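Local coordinates for tRNA threonylcarbamoyladenosine biosynthesis protein TsaB (PDB 5BR9) that probably takes part in making the threonylcarbamoyladenosine modification at position 37 of tRNA, as a TsaB-type member of the KAE1/TsaD family, at residues E155-P160 with R180-P185; V131-Y136 with A150-E155; F169-G174 with A190-H195; A105-R110 with V120-D125. All blocks are in the same frame, centred on the assembly; numbering follows the deposited sequence. Where two conformers were deposited one is given.

Contact 1: residues E155-P160 with R180-P185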
loop_
_atom_site.group_PDB
_atom_site.type_symbol
_atom_site.label_atom_id
_atom_site.label_comp_id
_atom_site.label_asym_id
_atom_site.label_seq_id
_atom_site.Cartn_x
_atom_site.Cartn_y
_atom_site.Cartn_z
ATOM N N GLU A 155 -26.235 14.319 -11.869
ATOM C CA GLU A 155 -27.217 15.401 -12.011
ATOM C C GLU A 155 -26.722 16.764 -11.539
ATOM O O GLU A 155 -27.345 17.786 -11.818
ATOM C CB GLU A 155 -28.506 15.065 -11.229
ATOM C CG GLU A 155 -29.385 14.014 -11.880
ATOM C CD GLU A 155 -28.916 12.583 -11.612
ATOM O OE1 GLU A 155 -27.901 12.398 -10.894
ATOM O OE2 GLU A 155 -29.571 11.644 -12.123
ATOM N N ARG A 156 -25.636 16.786 -10.779
ATOM C CA ARG A 156 -25.229 18.028 -10.161
ATOM C C ARG A 156 -23.913 18.561 -10.701
ATOM O O ARG A 156 -23.531 19.666 -10.326
ATOM C CB ARG A 156 -25.149 17.858 -8.646
ATOM C CG ARG A 156 -26.514 17.699 -7.973
ATOM C CD ARG A 156 -26.368 17.535 -6.470
ATOM N NE ARG A 156 -25.767 18.714 -5.849
ATOM C CZ ARG A 156 -24.943 18.671 -4.805
ATOM N NH1 ARG A 156 -24.612 17.500 -4.266
ATOM N NH2 ARG A 156 -24.440 19.797 -4.306
ATOM N N VAL A 157 -23.231 17.814 -11.582
ATOM C CA VAL A 157 -21.925 18.273 -12.063
ATOM C C VAL A 157 -22.107 19.526 -12.915
ATOM O O VAL A 157 -23.124 19.685 -13.607
ATOM C CB VAL A 157 -21.134 17.196 -12.865
ATOM C CG1 VAL A 157 -20.882 15.949 -12.030
ATOM C CG2 VAL A 157 -21.795 16.876 -14.189
ATOM N N ALA A 158 -21.109 20.409 -12.857
ATOM C CA ALA A 158 -21.160 21.677 -13.587
ATOM C C ALA A 158 -19.774 22.106 -14.067
ATOM O O ALA A 158 -18.759 21.761 -13.455
ATOM C CB ALA A 158 -21.788 22.765 -12.699
ATOM N N VAL A 159 -19.740 22.862 -15.161
ATOM C CA VAL A 159 -18.482 23.369 -15.713
ATOM C C VAL A 159 -18.359 24.865 -15.373
ATOM O O VAL A 159 -19.380 25.552 -15.242
ATOM C CB VAL A 159 -18.404 23.127 -17.232
ATOM C CG1 VAL A 159 -18.382 21.635 -17.538
ATOM C CG2 VAL A 159 -19.550 23.832 -17.958
ATOM N N PRO A 160 -17.112 25.368 -15.228
ATOM C CA PRO A 160 -16.839 26.765 -14.846
ATOM C C PRO A 160 -16.867 27.736 -16.031
ATOM O O PRO A 160 -16.693 28.946 -15.835
ATOM C CB PRO A 160 -15.421 26.698 -14.259
ATOM C CG PRO A 160 -14.782 25.587 -14.992
ATOM C CD PRO A 160 -15.859 24.596 -15.386
ATOM N N ARG A 180 -27.428 11.598 -17.768
ATOM C CA ARG A 180 -27.983 12.112 -16.511
ATOM C C ARG A 180 -27.400 13.466 -16.070
ATOM O O ARG A 180 -27.813 14.029 -15.053
ATOM C CB ARG A 180 -27.771 11.088 -15.388
ATOM C CG ARG A 180 -28.700 9.871 -15.479
ATOM C CD ARG A 180 -28.344 8.801 -14.436
ATOM N NE ARG A 180 -28.373 9.329 -13.072
ATOM C CZ ARG A 180 -27.977 8.652 -11.997
ATOM N NH1 ARG A 180 -27.519 7.411 -12.123
ATOM N NH2 ARG A 180 -28.032 9.214 -10.794
ATOM N N MET A 181 -26.425 13.975 -16.813
ATOM C CA MET A 181 -25.783 15.248 -16.479
ATOM C C MET A 181 -26.596 16.435 -17.027
ATOM O O MET A 181 -27.306 16.291 -18.019
ATOM C CB MET A 181 -24.351 15.266 -17.039
ATOM C CG MET A 181 -23.462 14.184 -16.458
ATOM S SD MET A 181 -21.816 14.204 -17.186
ATOM C CE MET A 181 -20.891 13.086 -16.109
ATOM N N PRO A 182 -26.491 17.615 -16.388
ATOM C CA PRO A 182 -27.266 18.773 -16.867
ATOM C C PRO A 182 -26.705 19.436 -18.129
ATOM O O PRO A 182 -27.368 20.303 -18.683
ATOM C CB PRO A 182 -27.206 19.749 -15.686
ATOM C CG PRO A 182 -25.940 19.401 -14.990
ATOM C CD PRO A 182 -25.749 17.918 -15.151
ATOM N N GLN A 183 -25.500 19.059 -18.551
ATOM C CA GLN A 183 -24.983 19.473 -19.854
ATOM C C GLN A 183 -24.045 18.398 -20.379
ATOM O O GLN A 183 -23.641 17.508 -19.629
ATOM C CB GLN A 183 -24.259 20.829 -19.769
ATOM C CG GLN A 183 -22.980 20.813 -18.944
ATOM C CD GLN A 183 -23.223 20.881 -17.446
ATOM O OE1 GLN A 183 -23.973 21.732 -16.974
ATOM N NE2 GLN A 183 -22.574 19.992 -16.688
ATOM N N ARG A 184 -23.723 18.456 -21.668
ATOM C CA ARG A 184 -22.731 17.550 -22.232
ATOM C C ARG A 184 -21.931 18.243 -23.331
ATOM O O ARG A 184 -22.440 19.135 -24.010
ATOM C CB ARG A 184 -23.394 16.277 -22.768
ATOM C CG ARG A 184 -24.310 16.453 -23.966
ATOM C CD ARG A 184 -24.247 15.197 -24.839
ATOM N NE ARG A 184 -22.941 15.058 -25.481
ATOM C CZ ARG A 184 -22.460 13.922 -25.976
ATOM N NH1 ARG A 184 -23.168 12.806 -25.893
ATOM N NH2 ARG A 184 -21.262 13.904 -26.543
ATOM N N PRO A 185 -20.662 17.848 -23.494
ATOM C CA PRO A 185 -19.812 18.445 -24.529
ATOM C C PRO A 185 -20.143 17.924 -25.921
ATOM O O PRO A 185 -20.849 16.921 -26.055
ATOM C CB PRO A 185 -18.402 17.992 -24.124
ATOM C CG PRO A 185 -18.640 16.644 -23.498
ATOM C CD PRO A 185 -19.950 16.798 -22.743
HETATM O O HOH W 1 -22.561 23.749 -15.676
#

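Contact 2: residues V131-Y136 with A150-E155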
loop_
_atom_site.group_PDB
_atom_site.type_symbol
_atom_site.label_atom_id
_atom_site.label_comp_id
_atom_site.label_asym_id
_atom_site.label_seq_id
_atom_site.Cartn_x
_atom_site.Cartn_y
_atom_site.Cartn_z
ATOM N N VAL A 131 -20.011 10.248 -9.312
ATOM C CA VAL A 131 -18.782 10.377 -10.070
ATOM C C VAL A 131 -17.861 11.384 -9.424
ATOM O O VAL A 131 -18.308 12.391 -8.868
ATOM C CB VAL A 131 -19.054 10.777 -11.554
ATOM C CG1 VAL A 131 -19.845 9.707 -12.284
ATOM C CG2 VAL A 131 -19.809 12.109 -11.613
ATOM N N TYR A 132 -16.564 11.133 -9.558
ATOM C CA TYR A 132 -15.565 12.125 -9.269
ATOM C C TYR A 132 -15.500 13.086 -10.443
ATOM O O TYR A 132 -15.583 12.659 -11.596
ATOM C CB TYR A 132 -14.220 11.463 -9.033
ATOM C CG TYR A 132 -14.172 10.535 -7.839
ATOM C CD1 TYR A 132 -14.216 11.034 -6.538
ATOM C CD2 TYR A 132 -14.109 9.159 -8.008
ATOM C CE1 TYR A 132 -14.161 10.184 -5.437
ATOM C CE2 TYR A 132 -14.059 8.305 -6.912
ATOM C CZ TYR A 132 -14.093 8.820 -5.629
ATOM O OH TYR A 132 -14.040 7.962 -4.543
ATOM N N TRP A 133 -15.367 14.381 -10.142
ATOM C CA TRP A 133 -15.545 15.449 -11.122
ATOM C C TRP A 133 -14.550 16.588 -10.929
ATOM O O TRP A 133 -14.394 17.079 -9.824
ATOM C CB TRP A 133 -16.975 15.976 -11.024
ATOM C CG TRP A 133 -17.303 17.140 -11.907
ATOM C CD1 TRP A 133 -17.296 18.472 -11.558
ATOM C CD2 TRP A 133 -17.722 17.086 -13.267
ATOM N NE1 TRP A 133 -17.702 19.240 -12.621
ATOM C CE2 TRP A 133 -17.956 18.420 -13.687
ATOM C CE3 TRP A 133 -17.931 16.040 -14.179
ATOM C CZ2 TRP A 133 -18.379 18.734 -14.977
ATOM C CZ3 TRP A 133 -18.345 16.351 -15.464
ATOM C CH2 TRP A 133 -18.573 17.689 -15.847
ATOM N N GLY A 134 -13.888 17.004 -12.011
ATOM C CA GLY A 134 -12.937 18.107 -11.975
ATOM C C GLY A 134 -12.730 18.695 -13.360
ATOM O O GLY A 134 -12.514 17.969 -14.336
ATOM N N CYS A 135 -12.841 20.014 -13.458
ATOM C CA CYS A 135 -12.696 20.693 -14.725
ATOM C C CYS A 135 -11.348 21.386 -14.790
ATOM O O CYS A 135 -10.900 21.998 -13.816
ATOM C CB CYS A 135 -13.832 21.692 -14.945
ATOM S SG CYS A 135 -15.457 20.932 -15.127
ATOM N N TYR A 136 -10.716 21.287 -15.956
ATOM C CA TYR A 136 -9.340 21.711 -16.128
ATOM C C TYR A 136 -9.204 22.574 -17.371
ATOM O O TYR A 136 -9.935 22.381 -18.342
ATOM C CB TYR A 136 -8.413 20.476 -16.211
ATOM C CG TYR A 136 -8.208 19.813 -14.867
ATOM C CD1 TYR A 136 -7.052 20.052 -14.134
ATOM C CD2 TYR A 136 -9.185 18.971 -14.311
ATOM C CE1 TYR A 136 -6.850 19.473 -12.888
ATOM C CE2 TYR A 136 -8.992 18.371 -13.042
ATOM C CZ TYR A 136 -7.813 18.632 -12.345
ATOM O OH TYR A 136 -7.588 18.098 -11.098
ATOM N N ALA A 150 -14.707 17.240 -6.861
ATOM C CA ALA A 150 -15.861 16.856 -6.065
ATOM C C ALA A 150 -16.296 15.448 -6.430
ATOM O O ALA A 150 -15.930 14.933 -7.492
ATOM C CB ALA A 150 -17.002 17.843 -6.290
ATOM N N VAL A 151 -17.070 14.826 -5.546
ATOM C CA VAL A 151 -17.740 13.570 -5.847
ATOM C C VAL A 151 -19.230 13.864 -5.775
ATOM O O VAL A 151 -19.724 14.342 -4.772
ATOM C CB VAL A 151 -17.292 12.444 -4.902
ATOM C CG1 VAL A 151 -17.416 12.875 -3.456
ATOM C CG2 VAL A 151 -18.100 11.164 -5.161
ATOM N N LEU A 152 -19.948 13.581 -6.853
ATOM C CA LEU A 152 -21.279 14.144 -7.044
ATOM C C LEU A 152 -22.197 13.192 -7.779
ATOM O O LEU A 152 -21.734 12.451 -8.644
ATOM C CB LEU A 152 -21.182 15.435 -7.864
ATOM C CG LEU A 152 -20.414 16.654 -7.365
ATOM C CD1 LEU A 152 -20.112 17.579 -8.545
ATOM C CD2 LEU A 152 -21.214 17.385 -6.311
ATOM N N PRO A 153 -23.514 13.255 -7.486
ATOM C CA PRO A 153 -24.482 12.660 -8.408
ATOM C C PRO A 153 -24.273 13.327 -9.764
ATOM O O PRO A 153 -24.054 14.535 -9.820
ATOM C CB PRO A 153 -25.838 13.050 -7.822
ATOM C CG PRO A 153 -25.564 13.475 -6.433
ATOM C CD PRO A 153 -24.174 14.028 -6.423
ATOM N N PRO A 154 -24.339 12.556 -10.844
ATOM C CA PRO A 154 -24.129 13.121 -12.178
ATOM C C PRO A 154 -25.052 14.314 -12.477
ATOM O O PRO A 154 -24.651 15.228 -13.212
ATOM C CB PRO A 154 -24.415 11.935 -13.105
ATOM C CG PRO A 154 -25.234 10.979 -12.266
ATOM C CD PRO A 154 -24.697 11.131 -10.883
ATOM N N GLU A 155 -26.235 14.319 -11.869
ATOM C CA GLU A 155 -27.217 15.401 -12.011
ATOM C C GLU A 155 -26.722 16.764 -11.539
ATOM O O GLU A 155 -27.345 17.786 -11.818
ATOM C CB GLU A 155 -28.506 15.065 -11.229
ATOM C CG GLU A 155 -29.385 14.014 -11.880
ATOM C CD GLU A 155 -28.916 12.583 -11.612
ATOM O OE1 GLU A 155 -27.901 12.398 -10.894
ATOM O OE2 GLU A 155 -29.571 11.644 -12.123
#

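Contact 3: residues F169-G174 with A190-H195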
loop_
_atom_site.group_PDB
_atom_site.type_symbol
_atom_site.label_atom_id
_atom_site.label_comp_id
_atom_site.label_asym_id
_atom_site.label_seq_id
_atom_site.Cartn_x
_atom_site.Cartn_y
_atom_site.Cartn_z
ATOM N N PHE A 169 -14.134 19.356 -23.629
ATOM C CA PHE A 169 -14.116 17.926 -23.923
ATOM C C PHE A 169 -14.380 17.139 -22.643
ATOM O O PHE A 169 -13.904 17.512 -21.569
ATOM C CB PHE A 169 -12.749 17.570 -24.550
ATOM C CG PHE A 169 -12.562 16.106 -24.929
ATOM C CD1 PHE A 169 -12.963 15.638 -26.172
ATOM C CD2 PHE A 169 -11.909 15.227 -24.068
ATOM C CE1 PHE A 169 -12.767 14.309 -26.536
ATOM C CE2 PHE A 169 -11.696 13.899 -24.428
ATOM C CZ PHE A 169 -12.131 13.434 -25.665
ATOM N N GLY A 170 -15.108 16.039 -22.761
ATOM C CA GLY A 170 -15.356 15.173 -21.615
ATOM C C GLY A 170 -14.445 13.947 -21.626
ATOM O O GLY A 170 -14.386 13.172 -22.595
ATOM N N ALA A 171 -13.715 13.773 -20.538
ATOM C CA ALA A 171 -12.769 12.676 -20.433
ATOM C C ALA A 171 -13.027 11.835 -19.199
ATOM O O ALA A 171 -13.219 12.367 -18.110
ATOM C CB ALA A 171 -11.353 13.201 -20.400
ATOM N N GLY A 172 -13.010 10.519 -19.381
ATOM C CA GLY A 172 -13.041 9.586 -18.266
ATOM C C GLY A 172 -14.286 8.726 -18.153
ATOM O O GLY A 172 -15.343 9.044 -18.729
ATOM N N THR A 173 -14.159 7.651 -17.377
ATOM C CA THR A 173 -15.220 6.649 -17.254
ATOM C C THR A 173 -16.490 7.196 -16.610
ATOM O O THR A 173 -17.556 6.583 -16.711
ATOM C CB THR A 173 -14.758 5.450 -16.412
ATOM O OG1 THR A 173 -14.422 5.907 -15.094
ATOM C CG2 THR A 173 -13.527 4.763 -17.049
ATOM N N GLY A 174 -16.372 8.337 -15.933
ATOM C CA GLY A 174 -17.526 9.009 -15.351
ATOM C C GLY A 174 -18.535 9.443 -16.406
ATOM O O GLY A 174 -19.711 9.654 -16.117
ATOM N N ALA A 190 -15.389 8.248 -22.956
ATOM C CA ALA A 190 -15.717 7.658 -21.672
ATOM C C ALA A 190 -14.792 6.470 -21.317
ATOM O O ALA A 190 -14.904 5.881 -20.247
ATOM C CB ALA A 190 -17.172 7.221 -21.673
ATOM N N SER A 191 -13.876 6.113 -22.203
ATOM C CA SER A 191 -12.983 5.000 -21.888
ATOM C C SER A 191 -11.538 5.452 -21.607
ATOM O O SER A 191 -10.665 4.632 -21.313
ATOM C CB SER A 191 -13.009 3.965 -23.007
ATOM O OG SER A 191 -12.209 4.405 -24.081
ATOM N N LEU A 192 -11.287 6.752 -21.683
ATOM C CA LEU A 192 -9.938 7.272 -21.410
ATOM C C LEU A 192 -9.506 7.102 -19.955
ATOM O O LEU A 192 -10.253 7.422 -19.017
ATOM C CB LEU A 192 -9.842 8.754 -21.785
ATOM C CG LEU A 192 -8.403 9.240 -21.962
ATOM C CD1 LEU A 192 -7.778 8.666 -23.261
ATOM C CD2 LEU A 192 -8.347 10.764 -21.912
ATOM N N LEU A 193 -8.276 6.627 -19.787
ATOM C CA LEU A 193 -7.698 6.310 -18.492
ATOM C C LEU A 193 -6.440 7.168 -18.250
ATOM O O LEU A 193 -5.908 7.748 -19.187
ATOM C CB LEU A 193 -7.360 4.809 -18.426
ATOM C CG LEU A 193 -8.527 3.820 -18.574
ATOM C CD1 LEU A 193 -8.045 2.373 -18.460
ATOM C CD2 LEU A 193 -9.619 4.102 -17.521
ATOM N N PRO A 194 -6.000 7.294 -16.984
ATOM C CA PRO A 194 -4.748 7.981 -16.657
ATOM C C PRO A 194 -3.540 7.315 -17.306
ATOM O O PRO A 194 -3.551 6.120 -17.505
ATOM C CB PRO A 194 -4.671 7.865 -15.134
ATOM C CG PRO A 194 -6.068 7.736 -14.704
ATOM C CD PRO A 194 -6.742 6.920 -15.764
ATOM N N HIS A 195 -2.517 8.091 -17.630
ATOM C CA HIS A 195 -1.314 7.579 -18.273
ATOM C C HIS A 195 -0.101 8.241 -17.588
ATOM O O HIS A 195 -0.062 9.465 -17.416
ATOM C CB HIS A 195 -1.374 7.886 -19.764
ATOM C CG HIS A 195 -0.402 7.125 -20.600
ATOM N ND1 HIS A 195 0.961 7.185 -20.403
ATOM C CD2 HIS A 195 -0.590 6.341 -21.687
ATOM C CE1 HIS A 195 1.567 6.430 -21.303
ATOM N NE2 HIS A 195 0.648 5.915 -22.100
HETATM O O HOH W 2 -11.275 7.527 -16.395
#

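Contact 4: residues A105-R110 with V120-D125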
loop_
_atom_site.group_PDB
_atom_site.type_symbol
_atom_site.label_atom_id
_atom_site.label_comp_id
_atom_site.label_asym_id
_atom_site.label_seq_id
_atom_site.Cartn_x
_atom_site.Cartn_y
_atom_site.Cartn_z
ATOM N N ALA A 105 -6.705 15.406 -13.044
ATOM C CA ALA A 105 -5.733 16.240 -13.769
ATOM C C ALA A 105 -4.993 15.413 -14.810
ATOM O O ALA A 105 -4.816 15.860 -15.948
ATOM C CB ALA A 105 -4.734 16.902 -12.805
ATOM N N ILE A 106 -4.591 14.197 -14.440
ATOM C CA ILE A 106 -3.835 13.381 -15.382
ATOM C C ILE A 106 -4.664 13.110 -16.643
ATOM O O ILE A 106 -4.157 13.204 -17.772
ATOM C CB ILE A 106 -3.363 12.077 -14.728
ATOM C CG1 ILE A 106 -2.429 12.389 -13.563
ATOM C CG2 ILE A 106 -2.657 11.213 -15.748
ATOM C CD1 ILE A 106 -2.181 11.191 -12.663
ATOM N N LEU A 107 -5.934 12.765 -16.443
ATOM C CA LEU A 107 -6.878 12.596 -17.550
ATOM C C LEU A 107 -6.957 13.844 -18.426
ATOM O O LEU A 107 -7.053 13.752 -19.635
ATOM C CB LEU A 107 -8.277 12.323 -17.026
ATOM C CG LEU A 107 -8.695 10.927 -16.628
ATOM C CD1 LEU A 107 -10.170 11.014 -16.198
ATOM C CD2 LEU A 107 -8.487 9.985 -17.800
ATOM N N ALA A 108 -7.018 15.002 -17.777
ATOM C CA ALA A 108 -7.142 16.270 -18.471
ATOM C C ALA A 108 -5.892 16.501 -19.310
ATOM O O ALA A 108 -5.987 16.838 -20.484
ATOM C CB ALA A 108 -7.345 17.396 -17.482
ATOM N N GLN A 109 -4.727 16.275 -18.704
ATOM C CA GLN A 109 -3.465 16.468 -19.395
ATOM C C GLN A 109 -3.386 15.494 -20.568
ATOM O O GLN A 109 -2.917 15.858 -21.656
ATOM C CB GLN A 109 -2.271 16.264 -18.462
ATOM C CG GLN A 109 -0.961 16.785 -19.054
ATOM C CD GLN A 109 -0.923 18.299 -19.059
ATOM O OE1 GLN A 109 -1.530 18.939 -18.207
ATOM N NE2 GLN A 109 -0.225 18.880 -20.023
ATOM N N ARG A 110 -3.855 14.262 -20.362
ATOM C CA ARG A 110 -3.854 13.295 -21.463
ATOM C C ARG A 110 -4.779 13.706 -22.602
ATOM O O ARG A 110 -4.413 13.607 -23.779
ATOM C CB ARG A 110 -4.254 11.906 -20.980
ATOM C CG ARG A 110 -4.295 10.888 -22.113
ATOM C CD ARG A 110 -4.346 9.474 -21.609
ATOM N NE ARG A 110 -4.213 8.521 -22.709
ATOM C CZ ARG A 110 -4.296 7.202 -22.572
ATOM N NH1 ARG A 110 -4.507 6.666 -21.375
ATOM N NH2 ARG A 110 -4.163 6.422 -23.630
ATOM N N VAL A 120 -11.117 20.697 -20.380
ATOM C CA VAL A 120 -11.546 19.314 -20.186
ATOM C C VAL A 120 -12.313 19.164 -18.886
ATOM O O VAL A 120 -11.866 19.598 -17.824
ATOM C CB VAL A 120 -10.359 18.333 -20.204
ATOM C CG1 VAL A 120 -10.847 16.929 -19.839
ATOM C CG2 VAL A 120 -9.688 18.313 -21.576
ATOM N N ALA A 121 -13.496 18.587 -18.984
ATOM C CA ALA A 121 -14.218 18.160 -17.799
ATOM C C ALA A 121 -13.874 16.679 -17.574
ATOM O O ALA A 121 -14.262 15.820 -18.353
ATOM C CB ALA A 121 -15.736 18.383 -17.966
ATOM N N ALA A 122 -13.089 16.400 -16.544
ATOM C CA ALA A 122 -12.704 15.036 -16.225
ATOM C C ALA A 122 -13.713 14.419 -15.260
ATOM O O ALA A 122 -14.105 15.040 -14.280
ATOM C CB ALA A 122 -11.307 15.006 -15.647
ATOM N N ALA A 123 -14.151 13.207 -15.564
ATOM C CA ALA A 123 -15.087 12.497 -14.710
ATOM C C ALA A 123 -14.680 11.045 -14.607
ATOM O O ALA A 123 -14.525 10.371 -15.622
ATOM C CB ALA A 123 -16.538 12.611 -15.246
ATOM N N ILE A 124 -14.513 10.580 -13.372
ATOM C CA ILE A 124 -14.136 9.205 -13.073
ATOM C C ILE A 124 -15.241 8.571 -12.250
ATOM O O ILE A 124 -15.692 9.143 -11.256
ATOM C CB ILE A 124 -12.776 9.144 -12.331
ATOM C CG1 ILE A 124 -11.645 9.627 -13.248
ATOM C CG2 ILE A 124 -12.519 7.736 -11.812
ATOM C CD1 ILE A 124 -10.297 9.771 -12.544
ATOM N N ASP A 125 -15.655 7.377 -12.643
ATOM C CA ASP A 125 -16.726 6.689 -11.961
ATOM C C ASP A 125 -16.347 6.494 -10.504
ATOM O O ASP A 125 -15.232 6.114 -10.202
ATOM C CB ASP A 125 -17.013 5.326 -12.586
ATOM C CG ASP A 125 -18.310 4.730 -12.082
ATOM O OD1 ASP A 125 -18.518 3.512 -12.206
ATOM O OD2 ASP A 125 -19.111 5.484 -11.505
#

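Contact 1: residues E155-P160 with R180-P185
Glu-155 and Arg-180 meet because both side chains bend. The glutamate bends at its second torsion (chi2 81°). The arginine bends at its third (chi3 57°). The carboxylate then lies at the NE side of the guanidinium, and Arg-180 grips it side-on with two nitrogens. NE donates to OE2 of Glu-155 at 2.8 Å, close to the guanidinium plane. NH2 of Arg-180 donates to the syn lone pair of Glu-155 OE1 at 3.2 Å; OE1 is tilted from the guanidinium plane. The two planes stand 49° apart, so this salt bridge is twisted, not flat. NH1 of Arg-180 has a second acidic partner, Asp-129, and the guanidinium is thus shared between two carboxylates.

Farther along, NE2 of Gln-183 donates an almost straight bond of 3.1 Å to O of Val-157. The donor sits above the carbonyl plane, not on a lone pair. The other end of the same amide, OE1 of Gln-183, accepts from a water at 2.8 Å. That water accepts from N of Val-159 at 3.0 Å. The amide therefore binds the 155-160 backbone once directly and once through a water. Between the polar ends, CG2 of Val-157 rests on CG of Met-181 at 3.9 Å. The ring of Pro-182 lies against the Val-157 carbonyl, with CG 3.2 Å from O.

Both segments are mainly loop, one after strand 142-152 and one after strand 168-171. Val-157 and Val-159 pack on Trp-133 of strand 131-139, and Gln-183 touches Trp-168 at the start of strand 168-171.

Contact 2: residues V131-Y136 with A150-E155
Tyr-132 and Val-151 run alongside each other from the same face of the sheet. They form a non-hydrogen-bonded antiparallel pair. CD1 of the tyrosine is 3.8 Å from CB of Val-151, and the valine meets the ring obliquely. Val-131, Trp-133, Ala-150 and Leu-152 occupy the other face. There CD1 of Trp-133 comes within 4.2 Å of CD1 of Leu-152. With CG of Trp-133 anti to the backbone N (chi1 176°), the indole leads away from strand 150-152. Its NE1 bonds to O of Ala-158, and the ring lies by Ala-121 and Ala-123 of the next strand.

Two hydrogen-bonded pairs flank Tyr-132 and Val-151. Val-131 and Leu-152 exchange backbone bonds of 2.9 Å, N of each to O of the other. N of Trp-133 donates to O of Ala-150 at 2.8 Å, and N of Ala-150 to O of Trp-133 at 3.0 Å. CG2 of Val-131 lies 3.6 Å from O of Leu-152, with Pro-154 just beyond.

This is the open end of the beta hairpin 131-139/142-152. Strand 142-152 is the outermost strand of a five-stranded mixed sheet, and 131-139 joins it to central strand 119-125. The 3-2-1-4-5 strand order belongs to the actin-like ATPase (ASKHA) fold.

Contact 3: residues F169-G174 with A190-H195
The flat groups that meet here are peptide units rather than rings: the carbonyls of Gly-172 and Ala-190 each face a CA-H across the gap. The setting is the actin-like ATPase (ASKHA) fold, where the end of strand 168-171 meets the loop that leads from strand 187-189 to helix 196-208. O of Gly-172 takes a CA-H...O contact from CA of Ala-190 at 3.3 Å. O of Ala-190 takes one from CA of Thr-173 at 3.1 Å. No direct hydrogen bond joins the two segments.

The side chains add a thin apolar layer. CB of Ala-171 is 4.2 Å from CD2 of Leu-192. CG2 of Thr-173 meets CD2 of Leu-193 at 4.0 Å, the two side chains crossing at a slant. The threonine chi1 of 61° puts OG1 between the backbone N and the carbonyl carbon, where it bonds to N of Asp-125 on strand 119-125. CG2 is then anti to the carbonyl carbon, on the side of Leu-193. Gly-172 takes a positive phi (114°), a conformation best suited to glycine. Farther out, the His-195 ring stacks on Tyr-36, and its ND1 caps N of Glu-197 at the start of helix 196-208.

One water completes the join, accepting from N of Thr-173 at 3.0 Å and donating to O of Leu-192 at 2.8 Å.

Contact 4: residues A105-R110 with V120-D125
Leu-107 sends its CD1 methyl between two side chains of strand 120-125. It touches CG1 of Ile-124 at 3.6 Å and CB of Ala-122 at 4.2 Å. The next helix residue, Ala-108, sets its CB 4.2 Å from CB of Val-120. This is helix-on-sheet packing in the actin-like ATPase (ASKHA) fold: helix 103-115 lies against one face of the second sheet. The short axes run 7.9 Å apart at 133°. Alternation along the strand presents Val-120, Ala-122 and Ile-124 to the helix, while Ala-121 and Ala-123 point away. The contact is apolar, with no hydrogen bond across it, and all its touching residues are buried. The small Ala-108 and Ala-122 are consistent with the close approach.

The next shell holds both partners. Strand 119-125 is central in its sheet, with backbone bonds to Tyr-136 and Gly-134 on one neighbour and to Phe-169 and Ala-171 on the other. Tyr-136 also packs on Ala-105 and Ala-108. Ile-106 touches Leu-199 of helix 196-208. Gln-109 NE2 bonds to O of Gly-141 and OE1 to N of Met-143, at the turn of hairpin 131-139/142-152. Arg-110 pairs its NE with Glu-114. Within the helix itself, N of Gln-109 bonds to O of Ala-105 at 2.8 Å.

Contact 4 is the buried core of the set, entirely apolar. Contacts 1, 2 and 3 are partly buried. Contacts 2, 3 and 4 each involve a strand of the same sheet. Contact 2 pairs edge strand 142-152 with its neighbour 131-139 by backbone bonds, whereas contact 3 joins a strand end to a loop through CA-H...O contacts and a water. Contact 1 carries the salt bridge, and its centre lies about 22 Å from the centre of the chain. Contacts 3 and 4 lie closest, with centres about 6 Å apart, and are tied by Gly-174 N to Ala-123 O and by Arg-110 to Leu-193 O. Contacts 1 and 2 share Glu-155. Strand 119-125 links contacts 2, 3 and 4.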